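Local coordinates for sensor-type histidine kinase PrrB (Mycobacterium tuberculosis, PDB 1YSR), which probably phosphorylates itself on a histidine with ATP as sensor kinase of the PrrB/PrrA two-component system, this chain being its C-terminal ATP-binding domain, at residues A[53-58]-A[67-72]. Residues are numbered along the deposited sequence; the frame is centred on the assembly and turned at random.
Sequences NAIANA and VQLSAV
The carbonyl oxygen N53 O is gripped by two donors from the same residue of helix 44-61: N57 N at 2.9 Å, the ordinary helical bond, and the side-chain amide N57 ND2 at 2.8 Å. The two nitrogens come from opposite faces of the carbonyl plane; ND2 stands well above it, at a C=O...N angle of 132°. This second bond helps fix the N57 amide against its own helix, while N57 OD1 accepts from G115 N and N53 ND2 bonds to S102 OG, tying this side of the helix to the loops. On the side facing strand 66-74, I55 and A58, roughly one turn apart, make the contact, and the joint there is wholly apolar. V67 splits its branches between them: CG2 lies 4.2 Å from A58 CB, and V67 CG1 is 4.4 Å from I55 CG1. I55 carries CG1 beside its backbone N (chi1 -60°) and runs on extended, so that its CD1 meets L69 CD1 at 4.2 Å, the two side chains crossing at about a right angle. The contact is light, burying 148 Å² over both sides, and the segment axes come no nearer than 10.2 Å. They run nearly antiparallel, at 159°, as the chain turns back from helix into strand. All four touching residues are buried; I55 also rests on A21 and L69 on A18, both of helix 10-24, so two helices pack on this side of the mixed sheet. N53, N57 and the residues around them fit the N-box of histidine kinases, and the packing of this helix on the sheet is characteristic of the Bergerat α/β sandwich, the ATP-binding fold of histidine kinases, DNA gyrase B and Hsp90.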
# COMPACT_ATOMS: atom_id res chain seq x y z
N ASN A 53 -3.59 9.80 -9.69
CA ASN A 53 -3.61 10.46 -10.97
C ASN A 53 -5.07 10.61 -11.47
O ASN A 53 -5.45 11.63 -12.07
CB ASN A 53 -2.78 9.64 -11.97
CG ASN A 53 -2.56 10.37 -13.29
OD1 ASN A 53 -2.87 9.85 -14.35
ND2 ASN A 53 -1.95 11.57 -13.23
N ALA A 54 -5.86 9.55 -11.28
CA ALA A 54 -7.28 9.53 -11.71
C ALA A 54 -8.05 10.61 -10.94
O ALA A 54 -8.81 11.39 -11.55
CB ALA A 54 -7.86 8.17 -11.46
N ILE A 55 -7.85 10.69 -9.61
CA ILE A 55 -8.48 11.81 -8.85
C ILE A 55 -8.03 13.18 -9.31
O ILE A 55 -8.83 14.07 -9.48
CB ILE A 55 -8.23 11.63 -7.38
CG1 ILE A 55 -8.83 10.29 -6.89
CG2 ILE A 55 -8.78 12.80 -6.58
CD1 ILE A 55 -8.41 9.87 -5.44
N ALA A 56 -6.73 13.34 -9.59
CA ALA A 56 -6.24 14.61 -10.00
C ALA A 56 -6.78 15.05 -11.34
O ALA A 56 -7.14 16.21 -11.55
CB ALA A 56 -4.68 14.62 -9.97
N ASN A 57 -6.92 14.11 -12.26
CA ASN A 57 -7.46 14.43 -13.53
C ASN A 57 -8.93 14.79 -13.41
O ASN A 57 -9.40 15.68 -14.09
CB ASN A 57 -7.24 13.26 -14.48
CG ASN A 57 -5.87 13.35 -15.13
OD1 ASN A 57 -5.70 14.17 -16.00
ND2 ASN A 57 -4.87 12.63 -14.60
N ALA A 58 -9.65 14.09 -12.55
CA ALA A 58 -11.10 14.36 -12.39
C ALA A 58 -11.29 15.81 -11.89
O ALA A 58 -12.12 16.59 -12.39
CB ALA A 58 -11.70 13.38 -11.41
N VAL A 67 -16.24 12.76 -6.19
CA VAL A 67 -15.54 11.55 -6.63
C VAL A 67 -15.85 10.39 -5.68
O VAL A 67 -15.85 10.57 -4.45
CB VAL A 67 -13.99 11.78 -6.64
CG1 VAL A 67 -13.25 10.44 -6.88
CG2 VAL A 67 -13.62 12.85 -7.68
N GLN A 68 -16.11 9.22 -6.23
CA GLN A 68 -16.33 8.02 -5.44
C GLN A 68 -15.42 6.97 -5.96
O GLN A 68 -15.41 6.71 -7.20
CB GLN A 68 -17.77 7.51 -5.63
CG GLN A 68 -18.79 8.47 -4.97
CD GLN A 68 -20.24 8.04 -5.22
OE1 GLN A 68 -20.53 7.15 -6.05
NE2 GLN A 68 -21.14 8.64 -4.48
N LEU A 69 -14.70 6.36 -5.03
CA LEU A 69 -13.83 5.21 -5.33
C LEU A 69 -14.59 3.94 -4.94
O LEU A 69 -15.32 3.90 -3.93
CB LEU A 69 -12.57 5.30 -4.47
CG LEU A 69 -11.85 6.65 -4.56
CD1 LEU A 69 -10.56 6.75 -3.64
CD2 LEU A 69 -11.56 7.08 -6.06
N SER A 70 -14.38 2.88 -5.70
CA SER A 70 -14.97 1.59 -5.33
C SER A 70 -14.12 0.42 -5.77
O SER A 70 -13.35 0.56 -6.70
CB SER A 70 -16.36 1.41 -5.91
OG SER A 70 -16.39 1.58 -7.32
N ALA A 71 -14.35 -0.73 -5.14
CA ALA A 71 -13.73 -1.99 -5.55
C ALA A 71 -14.77 -3.07 -5.42
O ALA A 71 -15.45 -3.20 -4.37
CB ALA A 71 -12.52 -2.31 -4.66
N VAL A 72 -14.89 -3.84 -6.51
CA VAL A 72 -15.82 -4.96 -6.62
C VAL A 72 -14.96 -6.20 -6.90
O VAL A 72 -14.22 -6.22 -7.90
CB VAL A 72 -16.79 -4.69 -7.80
CG1 VAL A 72 -17.60 -5.94 -8.17
CG2 VAL A 72 -17.74 -3.54 -7.46